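Local coordinates for protein orotidine 5'-phosphate decarboxylase (Methanocaldococcus jannaschii, PDB 4LUI) that probably catalyses the decarboxylation of orotidine 5'-monophosphate to uridine 5'-monophosphate, the last step of de novo UMP synthesis, at residues 38-43 against 66-71; 60-65 against 97-102; 91-96 against 118-123; 174-179 against 204-209. All coordinates share one frame; numbering follows the deposited sequence.

All four interactions belong to one closed eight-stranded parallel barrel with helices around it, the TIM-barrel fold. Interactions 1 and 2 share helix 63-72, and interactions 2 and 3 meet where Leu97 packs on Val120 and Ala121; each pair has centres about 12 Å apart. The three thus form a continuous run of packing along one arc of the outer layer, and the segments of neighbouring interactions alternate along the chain, as expected when each beta-alpha unit touches the next. Interactions 2 and 3 also touch the second subunit of the homodimer. Interaction 4 comes later in sequence, its centre about 24 to 27 Å from the others, and ties a helix to the turn just before the last barrel strand.

Interaction 1 of 4, residues 38-43 against 66-71; sequences KIVEDV and KEIKKL
Val40 of helix 33-43 packs against Ile68 and Leu71 of helix 63-72, a neighbouring-helix contact in the outer layer of the TIM barrel. The local axes approach to 9.9 Å and cross at -24°, so the two helices run nearly alongside each other in the same direction. Followed outward, the Val40 side chain makes both apolar contacts of the interface. Its CB leaves the backbone toward the opposing helix and then forks. One branch, CG1, lies anti to the backbone N (chi1 170°) and reaches CD2 of Leu71 at 4.2 Å. The other branch turns to Ile68: Val40 CG2 lies 4.2 Å from both Ile68 CG1 and Ile68 CG2, touching both arms of that isoleucine. The Val40 and Ile68 side chains cross at about a right angle, one valine methyl meeting a methylene and a methyl of the isoleucine. On the inner side, both residues continue onto Ile50 of strand 49-53, so this apolar patch joins the helix pair to the barrel wall.

Toward solvent the character changes. Glu67 and Lys70 form a salt bridge within helix 63-72, with Lys70 NZ 2.6 Å from Glu67 OE2 on the syn side of the carboxylate, tilted out of its plane. Glu41 bends at chi2 (78°), which brings one carboxylate oxygen, OE1, beside Leu71. The bend leaves OE1 of Glu41 3.8 Å from CG of Leu71, the same oxygen making a long, weak ion pair with Lys44 NZ.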
loop_
_atom_site.group_PDB
_atom_site.type_symbol
_atom_site.label_atom_id
_atom_site.label_comp_id
_atom_site.label_asym_id
_atom_site.label_seq_id
_atom_site.Cartn_x
_atom_site.Cartn_y
_atom_site.Cartn_z
ATOM N N LYS B 38 -6.139 -19.622 14.078
ATOM C CA LYS B 38 -6.490 -21.032 13.997
ATOM C C LYS B 38 -5.754 -21.694 12.837
ATOM O O LYS B 38 -5.190 -22.777 12.975
ATOM C CB LYS B 38 -7.998 -21.222 13.823
ATOM C CG LYS B 38 -8.388 -22.690 13.717
ATOM C CD LYS B 38 -9.868 -22.891 13.367
ATOM C CE LYS B 38 -10.787 -22.510 14.520
ATOM N NZ LYS B 38 -10.493 -23.280 15.763
ATOM N N ILE B 39 -5.748 -21.021 11.698
ATOM C CA ILE B 39 -5.129 -21.572 10.503
ATOM C C ILE B 39 -3.622 -21.701 10.665
ATOM O O ILE B 39 -3.041 -22.735 10.321
ATOM C CB ILE B 39 -5.455 -20.729 9.280
ATOM C CG1 ILE B 39 -6.951 -20.846 8.960
ATOM C CG2 ILE B 39 -4.602 -21.158 8.087
ATOM C CD1 ILE B 39 -7.463 -19.731 8.069
ATOM N N VAL B 40 -2.995 -20.651 11.187
ATOM C CA VAL B 40 -1.549 -20.678 11.415
ATOM C C VAL B 40 -1.127 -21.867 12.279
ATOM O O VAL B 40 -0.200 -22.602 11.926
ATOM C CB VAL B 40 -1.043 -19.362 12.044
ATOM C CG1 VAL B 40 0.403 -19.513 12.498
ATOM C CG2 VAL B 40 -1.164 -18.216 11.053
ATOM N N GLU B 41 -1.813 -22.062 13.401
ATOM C CA GLU B 41 -1.515 -23.183 14.283
ATOM C C GLU B 41 -1.659 -24.507 13.545
ATOM O O GLU B 41 -0.881 -25.443 13.757
ATOM C CB GLU B 41 -2.440 -23.157 15.507
ATOM C CG GLU B 41 -2.356 -24.400 16.392
ATOM C CD GLU B 41 -1.129 -24.407 17.284
ATOM O OE1 GLU B 41 -0.361 -23.420 17.257
ATOM O OE2 GLU B 41 -0.938 -25.401 18.020
ATOM N N ASP B 42 -2.653 -24.576 12.665
ATOM C CA ASP B 42 -2.990 -25.824 11.986
ATOM C C ASP B 42 -1.981 -26.181 10.883
ATOM O O ASP B 42 -1.689 -27.368 10.678
ATOM C CB ASP B 42 -4.411 -25.739 11.406
ATOM C CG ASP B 42 -5.138 -27.082 11.421
ATOM O OD1 ASP B 42 -4.923 -27.869 12.368
ATOM O OD2 ASP B 42 -5.929 -27.351 10.488
ATOM N N VAL B 43 -1.442 -25.166 10.199
ATOM C CA VAL B 43 -0.586 -25.403 9.022
ATOM C C VAL B 43 0.918 -25.256 9.269
ATOM O O VAL B 43 1.714 -25.511 8.369
ATOM C CB VAL B 43 -0.955 -24.478 7.849
ATOM C CG1 VAL B 43 -2.463 -24.525 7.590
ATOM C CG2 VAL B 43 -0.486 -23.051 8.135
ATOM N N LYS B 66 2.649 -10.009 15.510
ATOM C CA LYS B 66 3.310 -10.454 16.743
ATOM C C LYS B 66 2.754 -11.797 17.198
ATOM O O LYS B 66 3.508 -12.708 17.535
ATOM C CB LYS B 66 3.129 -9.415 17.857
ATOM C CG LYS B 66 3.719 -9.824 19.216
ATOM C CD LYS B 66 3.589 -8.719 20.281
ATOM C CE LYS B 66 2.140 -8.483 20.705
ATOM N NZ LYS B 66 2.021 -7.605 21.919
ATOM N N GLU B 67 1.430 -11.916 17.188
ATOM C CA GLU B 67 0.769 -13.121 17.690
ATOM C C GLU B 67 1.037 -14.306 16.778
ATOM O O GLU B 67 1.220 -15.425 17.247
ATOM C CB GLU B 67 -0.737 -12.907 17.824
ATOM C CG GLU B 67 -1.141 -11.957 18.927
ATOM C CD GLU B 67 -0.718 -12.443 20.303
ATOM O OE1 GLU B 67 -0.921 -13.638 20.606
ATOM O OE2 GLU B 67 -0.177 -11.624 21.077
ATOM N N ILE B 68 1.034 -14.051 15.472
ATOM C CA ILE B 68 1.335 -15.078 14.481
ATOM C C ILE B 68 2.755 -15.590 14.726
ATOM O O ILE B 68 3.030 -16.784 14.570
ATOM C CB ILE B 68 1.135 -14.558 13.025
ATOM C CG1 ILE B 68 -0.357 -14.478 12.699
ATOM C CG2 ILE B 68 1.826 -15.466 12.015
ATOM C CD1 ILE B 68 -0.685 -13.822 11.370
ATOM N N LYS B 69 3.633 -14.688 15.166
ATOM C CA LYS B 69 5.011 -15.044 15.497
ATOM C C LYS B 69 5.159 -15.814 16.814
ATOM O O LYS B 69 6.068 -16.633 16.953
ATOM C CB LYS B 69 5.919 -13.811 15.498
ATOM C CG LYS B 69 6.250 -13.294 14.113
ATOM C CD LYS B 69 7.105 -14.287 13.335
ATOM C CE LYS B 69 8.525 -14.345 13.864
ATOM N NZ LYS B 69 9.439 -15.066 12.930
ATOM N N LYS B 70 4.280 -15.568 17.779
ATOM C CA LYS B 70 4.321 -16.346 19.014
ATOM C C LYS B 70 3.961 -17.801 18.715
ATOM O O LYS B 70 4.190 -18.682 19.544
ATOM C CB LYS B 70 3.344 -15.788 20.058
ATOM C CG LYS B 70 3.725 -14.451 20.694
ATOM C CD LYS B 70 2.710 -14.066 21.774
ATOM C CE LYS B 70 2.862 -12.613 22.219
ATOM N NZ LYS B 70 1.646 -12.098 22.933
ATOM N N LEU B 71 3.419 -18.046 17.522
ATOM C CA LEU B 71 2.715 -19.291 17.225
ATOM C C LEU B 71 3.449 -20.310 16.351
ATOM O O LEU B 71 3.446 -21.495 16.665
ATOM C CB LEU B 71 1.360 -18.976 16.583
ATOM C CG LEU B 71 0.111 -19.624 17.170
ATOM C CD1 LEU B 71 -0.047 -19.252 18.637
ATOM C CD2 LEU B 71 -1.113 -19.208 16.378
#

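Interaction 2 of 4, residues 60-65 against 97-102; sequences TGTEII and LKYADG
Ile65 and Tyr99 are the residues whose backbones come closest, with the CA of Ile65 5.9 Å from the CA of Tyr99, where the N-terminal part of helix 63-72 meets the connection from helix 86-97 to strand 102-106. The main apolar contact is made by the CG2 branch of Ile65. With CG1 anti to the carbonyl carbon (chi1 -56°), CG2 falls anti to the backbone N and is presented to the opposing chain. There Ile65 CG2 sits 3.6 Å from Tyr99 CB and 3.5 Å from Ala100 N, so it covers the peptide link between these two residues as well as their CB atoms. Ala100 CB, 4.0 Å from Ile65 CG2, completes this small hydrophobic surface. The phenol ring of Tyr99 extends past Thr62, whose carbonyl O approaches Tyr99 CD2 obliquely at 3.8 Å. Within its own segment, Lys98 lays CG over the centre of one ring face, 3.8 Å above the plane, which limits the ring on that side.

Ile65 also packs inward on Val76 of strand 75-82 and lies near Phe80, a predicted substrate-binding residue. Thr62 is backbone hydrogen-bonded to the second subunit, which places this contact at the dimer interface. Asp101 OD2 accepts from both Lys69 NZ of helix 63-72 and Val76 N, while Leu97 packs on helix 111-124, so the connection is bordered by two helices and the barrel strand.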
loop_
_atom_site.group_PDB
_atom_site.type_symbol
_atom_site.label_atom_id
_atom_site.label_comp_id
_atom_site.label_asym_id
_atom_site.label_seq_id
_atom_site.Cartn_x
_atom_site.Cartn_y
_atom_site.Cartn_z
ATOM N N THR B 60 -6.942 -4.712 13.581
ATOM C CA THR B 60 -6.416 -4.603 14.944
ATOM C C THR B 60 -4.985 -4.079 15.040
ATOM O O THR B 60 -4.475 -3.874 16.139
ATOM C CB THR B 60 -6.477 -5.951 15.689
ATOM O OG1 THR B 60 -5.716 -6.926 14.970
ATOM C CG2 THR B 60 -7.918 -6.426 15.820
ATOM N N GLY B 61 -4.342 -3.861 13.897
ATOM C CA GLY B 61 -2.969 -3.392 13.891
ATOM C C GLY B 61 -1.968 -4.533 13.932
ATOM O O GLY B 61 -2.332 -5.713 13.887
ATOM N N THR B 62 -0.696 -4.170 14.043
ATOM C CA THR B 62 0.390 -5.128 13.928
ATOM C C THR B 62 0.463 -6.163 15.052
ATOM O O THR B 62 1.265 -7.085 14.965
ATOM C CB THR B 62 1.740 -4.410 13.772
ATOM O OG1 THR B 62 1.934 -3.511 14.871
ATOM C CG2 THR B 62 1.753 -3.625 12.469
ATOM N N GLU B 63 -0.364 -6.027 16.087
ATOM C CA GLU B 63 -0.421 -7.041 17.142
ATOM C C GLU B 63 -0.615 -8.439 16.549
ATOM O O GLU B 63 -0.062 -9.406 17.056
ATOM C CB GLU B 63 -1.513 -6.736 18.186
ATOM C CG GLU B 63 -2.955 -6.786 17.668
ATOM C CD GLU B 63 -3.547 -8.192 17.682
ATOM O OE1 GLU B 63 -4.565 -8.424 16.992
ATOM O OE2 GLU B 63 -2.995 -9.062 18.387
ATOM N N ILE B 64 -1.381 -8.534 15.461
ATOM C CA ILE B 64 -1.665 -9.839 14.862
ATOM C C ILE B 64 -0.402 -10.483 14.282
ATOM O O ILE B 64 -0.252 -11.697 14.310
ATOM C CB ILE B 64 -2.822 -9.770 13.804
ATOM C CG1 ILE B 64 -3.256 -11.172 13.372
ATOM C CG2 ILE B 64 -2.419 -8.953 12.586
ATOM C CD1 ILE B 64 -3.664 -12.076 14.519
ATOM N N ILE B 65 0.507 -9.666 13.752
ATOM C CA ILE B 65 1.779 -10.177 13.254
ATOM C C ILE B 65 2.615 -10.745 14.404
ATOM O O ILE B 65 3.203 -11.822 14.290
ATOM C CB ILE B 65 2.566 -9.071 12.536
ATOM C CG1 ILE B 65 1.718 -8.466 11.415
ATOM C CG2 ILE B 65 3.900 -9.622 11.995
ATOM C CD1 ILE B 65 2.404 -7.331 10.676
ATOM N N LEU B 97 8.328 -4.032 10.359
ATOM C CA LEU B 97 9.392 -4.997 10.598
ATOM C C LEU B 97 9.708 -5.201 12.079
ATOM O O LEU B 97 10.587 -5.999 12.425
ATOM C CB LEU B 97 10.654 -4.611 9.814
ATOM C CG LEU B 97 10.480 -4.658 8.292
ATOM C CD1 LEU B 97 11.755 -4.147 7.604
ATOM C CD2 LEU B 97 10.124 -6.067 7.817
ATOM N N LYS B 98 8.980 -4.512 12.955
ATOM C CA LYS B 98 9.079 -4.790 14.380
ATOM C C LYS B 98 8.731 -6.254 14.656
ATOM O O LYS B 98 9.409 -6.916 15.443
ATOM C CB LYS B 98 8.157 -3.864 15.170
ATOM C CG LYS B 98 8.236 -4.046 16.676
ATOM C CD LYS B 98 7.491 -2.932 17.404
ATOM C CE LYS B 98 7.596 -3.101 18.911
ATOM N NZ LYS B 98 9.018 -3.239 19.334
ATOM N N TYR B 99 7.686 -6.752 13.989
ATOM C CA TYR B 99 7.243 -8.135 14.170
ATOM C C TYR B 99 7.356 -9.006 12.919
ATOM O O TYR B 99 7.564 -10.218 13.029
ATOM C CB TYR B 99 5.817 -8.188 14.724
ATOM C CG TYR B 99 5.668 -7.436 16.024
ATOM C CD1 TYR B 99 6.382 -7.819 17.148
ATOM C CD2 TYR B 99 4.826 -6.334 16.123
ATOM C CE1 TYR B 99 6.267 -7.129 18.339
ATOM C CE2 TYR B 99 4.699 -5.638 17.316
ATOM C CZ TYR B 99 5.423 -6.041 18.420
ATOM O OH TYR B 99 5.311 -5.359 19.618
ATOM N N ALA B 100 7.210 -8.407 11.739
ATOM C CA ALA B 100 7.367 -9.170 10.502
ATOM C C ALA B 100 8.843 -9.411 10.190
ATOM O O ALA B 100 9.720 -8.688 10.660
ATOM C CB ALA B 100 6.718 -8.451 9.345
ATOM N N ASP B 101 9.098 -10.422 9.371
ATOM C CA ASP B 101 10.454 -10.770 8.983
ATOM C C ASP B 101 10.827 -10.191 7.633
ATOM O O ASP B 101 11.996 -10.178 7.272
ATOM C CB ASP B 101 10.598 -12.286 8.949
ATOM C CG ASP B 101 10.332 -12.897 10.293
ATOM O OD1 ASP B 101 11.088 -12.564 11.234
ATOM O OD2 ASP B 101 9.370 -13.684 10.417
ATOM N N GLY B 102 9.832 -9.726 6.896
ATOM C CA GLY B 102 10.068 -9.156 5.586
ATOM C C GLY B 102 8.886 -8.303 5.188
ATOM O O GLY B 102 7.798 -8.421 5.753
#

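Interaction 3 of 4, residues 91-96 against 118-123; sequences KIAKIT and QDVAKK
Ala93 and Lys94 of helix 86-97 receive Val120 of helix 111-124, and dispersion contacts carry the whole interface between the two segments. Ala93 offers its methyl group to the branch point of the valine, with Ala93 CB 3.9 Å from Val120 CB. With chi1 at 170°, Val120 puts CG1 opposite its own N and over the backbone of helix 86-97, 3.8 Å from Lys94 N. Both valine methyls also rest on the CG methylene of Lys94: Lys94 CG is 3.9 Å from Val120 CG1 and 3.9 Å from Val120 CG2. Beyond CG the lysine chain is extended and crosses the valine at about a right angle, carrying its amine out to solvent.

The polar interactions are all within helix 86-97. Lys94 NZ makes a long, weak ion pair with Glu90 one turn earlier. Thr96 OG1 donates to Ile92 O at 2.8 Å, arriving above the carbonyl plane at a C=O...donor angle of 140°; since Thr96 N also donates to this oxygen, two bonds grip it.

Packing continues past the segments. Ile95 and Thr96 rest on Leu58 of the second subunit, while Thr96 also touches Ala78 and Phe80 of strand 75-82, linking the dimer interface to the barrel wall. Helices packed side by side around a parallel sheet, with strand 102-106 linking them in sequence, are the repeating beta-alpha arrangement of the TIM barrel.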
loop_
_atom_site.group_PDB
_atom_site.type_symbol
_atom_site.label_atom_id
_atom_site.label_comp_id
_atom_site.label_asym_id
_atom_site.label_seq_id
_atom_site.Cartn_x
_atom_site.Cartn_y
_atom_site.Cartn_z
ATOM N N LYS B 91 9.065 5.007 7.850
ATOM C CA LYS B 91 8.201 4.872 9.018
ATOM C C LYS B 91 7.344 3.606 8.948
ATOM O O LYS B 91 7.188 2.905 9.946
ATOM C CB LYS B 91 7.301 6.107 9.166
ATOM C CG LYS B 91 8.062 7.377 9.504
ATOM C CD LYS B 91 7.139 8.585 9.528
ATOM C CE LYS B 91 7.926 9.875 9.670
ATOM N NZ LYS B 91 7.046 11.061 9.477
ATOM N N ILE B 92 6.776 3.332 7.775
ATOM C CA ILE B 92 6.010 2.101 7.558
ATOM C C ILE B 92 6.902 0.873 7.778
ATOM O O ILE B 92 6.504 -0.079 8.450
ATOM C CB ILE B 92 5.380 2.065 6.149
ATOM C CG1 ILE B 92 4.309 3.153 6.038
ATOM C CG2 ILE B 92 4.753 0.687 5.884
ATOM C CD1 ILE B 92 3.752 3.346 4.631
ATOM N N ALA B 93 8.114 0.915 7.230
ATOM C CA ALA B 93 9.050 -0.202 7.385
ATOM C C ALA B 93 9.398 -0.470 8.851
ATOM O O ALA B 93 9.449 -1.625 9.289
ATOM C CB ALA B 93 10.306 0.051 6.578
ATOM N N LYS B 94 9.656 0.587 9.611
ATOM C CA LYS B 94 10.009 0.416 11.018
ATOM C C LYS B 94 8.891 -0.273 11.796
ATOM O O LYS B 94 9.125 -1.239 12.537
ATOM C CB LYS B 94 10.349 1.758 11.671
ATOM C CG LYS B 94 11.682 2.326 11.231
ATOM C CD LYS B 94 12.050 3.545 12.052
ATOM C CE LYS B 94 13.330 4.189 11.543
ATOM N NZ LYS B 94 13.676 5.394 12.347
ATOM N N ILE B 95 7.669 0.211 11.639
ATOM C CA ILE B 95 6.574 -0.366 12.424
ATOM C C ILE B 95 6.259 -1.791 11.967
ATOM O O ILE B 95 5.926 -2.655 12.779
ATOM C CB ILE B 95 5.311 0.536 12.412
ATOM C CG1 ILE B 95 4.275 0.029 13.418
ATOM C CG2 ILE B 95 4.712 0.628 11.023
ATOM C CD1 ILE B 95 3.290 1.102 13.849
ATOM N N THR B 96 6.395 -2.034 10.668
ATOM C CA THR B 96 6.027 -3.320 10.086
ATOM C C THR B 96 7.049 -4.389 10.446
ATOM O O THR B 96 6.686 -5.515 10.820
ATOM C CB THR B 96 5.896 -3.206 8.562
ATOM O OG1 THR B 96 4.841 -2.283 8.251
ATOM C CG2 THR B 96 5.569 -4.551 7.948
ATOM N N GLN B 118 14.865 -0.660 2.569
ATOM C CA GLN B 118 16.062 -1.486 2.717
ATOM C C GLN B 118 16.943 -1.061 3.882
ATOM O O GLN B 118 17.459 -1.902 4.621
ATOM C CB GLN B 118 16.889 -1.446 1.434
ATOM C CG GLN B 118 16.283 -2.204 0.283
ATOM C CD GLN B 118 17.228 -2.220 -0.891
ATOM O OE1 GLN B 118 17.424 -1.199 -1.548
ATOM N NE2 GLN B 118 17.864 -3.364 -1.130
ATOM N N ASP B 119 17.116 0.245 4.045
ATOM C CA ASP B 119 17.968 0.759 5.106
ATOM C C ASP B 119 17.450 0.345 6.485
ATOM O O ASP B 119 18.238 0.015 7.375
ATOM C CB ASP B 119 18.130 2.276 4.995
ATOM C CG ASP B 119 19.020 2.684 3.820
ATOM O OD1 ASP B 119 19.621 1.796 3.171
ATOM O OD2 ASP B 119 19.126 3.900 3.552
ATOM N N VAL B 120 16.131 0.333 6.649
ATOM C CA VAL B 120 15.525 -0.119 7.895
ATOM C C VAL B 120 15.728 -1.620 8.057
ATOM O O VAL B 120 16.141 -2.094 9.128
ATOM C CB VAL B 120 14.009 0.187 7.925
ATOM C CG1 VAL B 120 13.313 -0.502 9.121
ATOM C CG2 VAL B 120 13.780 1.681 7.947
ATOM N N ALA B 121 15.435 -2.357 6.990
ATOM C CA ALA B 121 15.499 -3.822 7.018
ATOM C C ALA B 121 16.908 -4.330 7.305
ATOM O O ALA B 121 17.084 -5.311 8.038
ATOM C CB ALA B 121 14.991 -4.400 5.716
ATOM N N LYS B 122 17.910 -3.663 6.736
ATOM C CA LYS B 122 19.297 -4.089 6.904
ATOM C C LYS B 122 19.737 -4.063 8.361
ATOM O O LYS B 122 20.410 -4.979 8.841
ATOM C CB LYS B 122 20.227 -3.198 6.074
ATOM C CG LYS B 122 20.212 -3.503 4.588
ATOM C CD LYS B 122 21.249 -2.669 3.845
ATOM C CE LYS B 122 21.240 -2.971 2.352
ATOM N NZ LYS B 122 22.196 -2.087 1.616
ATOM N N LYS B 123 19.350 -3.011 9.069
ATOM C CA LYS B 123 19.708 -2.890 10.469
ATOM C C LYS B 123 19.067 -3.988 11.312
ATOM O O LYS B 123 19.590 -4.343 12.366
ATOM C CB LYS B 123 19.343 -1.504 11.003
ATOM C CG LYS B 123 20.135 -0.391 10.346
ATOM C CD LYS B 123 19.846 0.954 10.979
ATOM C CE LYS B 123 20.618 2.058 10.273
ATOM N NZ LYS B 123 22.086 1.783 10.224
#

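Interaction 4 of 4, residues 174-179 against 204-209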
loop_
_atom_site.group_PDB
_atom_site.type_symbol
_atom_site.label_atom_id
_atom_site.label_comp_id
_atom_site.label_asym_id
_atom_site.label_seq_id
_atom_site.Cartn_x
_atom_site.Cartn_y
_atom_site.Cartn_z
ATOM N N GLU B 174 12.148 -15.778 -17.903
ATOM C CA GLU B 174 12.787 -14.532 -18.312
ATOM C C GLU B 174 13.022 -13.612 -17.112
ATOM O O GLU B 174 14.077 -12.987 -16.990
ATOM C CB GLU B 174 11.942 -13.818 -19.369
ATOM C CG GLU B 174 11.891 -14.549 -20.689
ATOM C CD GLU B 174 10.917 -13.924 -21.671
ATOM O OE1 GLU B 174 9.921 -13.325 -21.225
ATOM O OE2 GLU B 174 11.154 -14.031 -22.891
ATOM N N ILE B 175 12.031 -13.536 -16.236
ATOM C CA ILE B 175 12.131 -12.721 -15.033
ATOM C C ILE B 175 13.286 -13.180 -14.125
ATOM O O ILE B 175 14.096 -12.367 -13.691
ATOM C CB ILE B 175 10.789 -12.708 -14.266
ATOM C CG1 ILE B 175 9.707 -12.041 -15.121
ATOM C CG2 ILE B 175 10.923 -11.969 -12.962
ATOM C CD1 ILE B 175 8.297 -12.339 -14.639
ATOM N N LYS B 176 13.365 -14.481 -13.852
ATOM C CA LYS B 176 14.442 -15.017 -13.026
ATOM C C LYS B 176 15.800 -14.722 -13.632
ATOM O O LYS B 176 16.766 -14.451 -12.915
ATOM C CB LYS B 176 14.293 -16.530 -12.830
ATOM C CG LYS B 176 13.364 -16.922 -11.702
ATOM C CD LYS B 176 13.273 -18.435 -11.540
ATOM C CE LYS B 176 14.621 -19.059 -11.211
ATOM N NZ LYS B 176 14.992 -18.911 -9.780
ATOM N N GLU B 177 15.881 -14.775 -14.959
ATOM C CA GLU B 177 17.166 -14.623 -15.627
ATOM C C GLU B 177 17.664 -13.181 -15.619
ATOM O O GLU B 177 18.863 -12.942 -15.606
ATOM C CB GLU B 177 17.122 -15.218 -17.036
ATOM C CG GLU B 177 16.961 -16.745 -17.006
ATOM C CD GLU B 177 17.074 -17.397 -18.371
ATOM O OE1 GLU B 177 17.162 -16.667 -19.381
ATOM O OE2 GLU B 177 17.082 -18.645 -18.431
ATOM N N ILE B 178 16.739 -12.226 -15.586
ATOM C CA ILE B 178 17.112 -10.820 -15.463
ATOM C C ILE B 178 17.430 -10.450 -14.009
ATOM O O ILE B 178 18.482 -9.881 -13.732
ATOM C CB ILE B 178 15.985 -9.899 -15.967
ATOM C CG1 ILE B 178 15.779 -10.058 -17.471
ATOM C CG2 ILE B 178 16.280 -8.455 -15.621
ATOM C CD1 ILE B 178 14.435 -9.495 -17.949
ATOM N N ALA B 179 16.526 -10.771 -13.089
ATOM C CA ALA B 179 16.708 -10.397 -11.686
ATOM C C ALA B 179 17.833 -11.178 -10.992
ATOM O O ALA B 179 18.592 -10.607 -10.210
ATOM C CB ALA B 179 15.401 -10.542 -10.914
ATOM N N GLU B 204 15.199 -23.986 -4.283
ATOM C CA GLU B 204 14.924 -24.002 -2.846
ATOM C C GLU B 204 14.949 -22.610 -2.229
ATOM O O GLU B 204 14.527 -22.422 -1.081
ATOM C CB GLU B 204 15.888 -24.954 -2.113
ATOM C CG GLU B 204 17.298 -24.422 -1.910
ATOM C CD GLU B 204 18.217 -24.735 -3.072
ATOM O OE1 GLU B 204 17.710 -25.069 -4.166
ATOM O OE2 GLU B 204 19.452 -24.660 -2.883
ATOM N N ASN B 205 15.425 -21.627 -2.991
ATOM C CA ASN B 205 15.379 -20.247 -2.524
ATOM C C ASN B 205 14.197 -19.448 -3.049
ATOM O O ASN B 205 13.968 -18.316 -2.618
ATOM C CB ASN B 205 16.693 -19.544 -2.822
ATOM C CG ASN B 205 17.828 -20.114 -2.006
ATOM O OD1 ASN B 205 17.747 -20.171 -0.775
ATOM N ND2 ASN B 205 18.865 -20.584 -2.677
ATOM N N ASP B 206 13.430 -20.043 -3.958
ATOM C CA ASP B 206 12.174 -19.429 -4.399
ATOM C C ASP B 206 11.017 -19.842 -3.487
ATOM O O ASP B 206 11.152 -20.769 -2.681
ATOM C CB ASP B 206 11.865 -19.833 -5.842
ATOM C CG ASP B 206 12.944 -19.384 -6.818
ATOM O OD1 ASP B 206 13.447 -18.253 -6.673
ATOM O OD2 ASP B 206 13.286 -20.164 -7.725
ATOM N N TYR B 207 9.890 -19.146 -3.614
ATOM C CA TYR B 207 8.676 -19.500 -2.881
ATOM C C TYR B 207 7.517 -19.634 -3.853
ATOM O O TYR B 207 7.396 -18.846 -4.800
ATOM C CB TYR B 207 8.276 -18.399 -1.895
ATOM C CG TYR B 207 9.267 -18.017 -0.821
ATOM C CD1 TYR B 207 10.404 -17.262 -1.127
ATOM C CD2 TYR B 207 9.030 -18.345 0.510
ATOM C CE1 TYR B 207 11.297 -16.882 -0.139
ATOM C CE2 TYR B 207 9.918 -17.964 1.510
ATOM C CZ TYR B 207 11.045 -17.226 1.175
ATOM O OH TYR B 207 11.936 -16.847 2.153
ATOM N N VAL B 208 6.654 -20.614 -3.617
ATOM C CA VAL B 208 5.366 -20.639 -4.295
ATOM C C VAL B 208 4.279 -20.283 -3.292
ATOM O O VAL B 208 4.317 -20.708 -2.133
ATOM C CB VAL B 208 5.046 -21.997 -4.973
ATOM C CG1 VAL B 208 5.923 -22.203 -6.206
ATOM C CG2 VAL B 208 5.200 -23.155 -3.983
ATOM N N ILE B 209 3.325 -19.487 -3.750
ATOM C CA ILE B 209 2.234 -19.018 -2.899
ATOM C C ILE B 209 0.992 -19.864 -3.119
ATOM O O ILE B 209 0.601 -20.132 -4.255
ATOM C CB ILE B 209 1.845 -17.578 -3.231
ATOM C CG1 ILE B 209 3.044 -16.635 -3.120
ATOM C CG2 ILE B 209 0.720 -17.099 -2.315
ATOM C CD1 ILE B 209 2.732 -15.254 -3.692
#
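The carboxylate of Asp206 is the flat group of this contact, and Lys176 meets it at an oxygen, close to the carboxylate plane rather than over a face. Asp206 OD2 accepts through its syn lone pair from Lys176 NZ, 3.0 Å away, and the pair forms a salt bridge. In the TIM barrel this joins helix 169-179 to the turn entering the last strand, 207-210, and spans the start of strand 183-186 between them. The backbones stay far apart, with Lys176 CA 10.0 Å from Asp206 CA, and the two side chains, coming from opposite directions, cover the distance. The lysine is not fully stretched: the bends at chi3 (61°) and chi4 (79°) turn the amine to the near oxygen of the acid. Along the way it packs on Ile201 and Val183.

Both carboxylate oxygens have further partners. OD2 of Asp206 also accepts from Asp203 N, and OD1 accepts from Val183 N, so the group is fixed in rotation by the loop before the strand and by the neighbouring strand as well as by the lysine. Asp206 is buried, and the positive amine beside it would be expected to stabilise its anionic form. Lys176 NZ lies nearer OD2 than OD1 of Asp206, 3.5 Å from the latter, and Lys176 CE is 3.9 Å from Asp206 OD2.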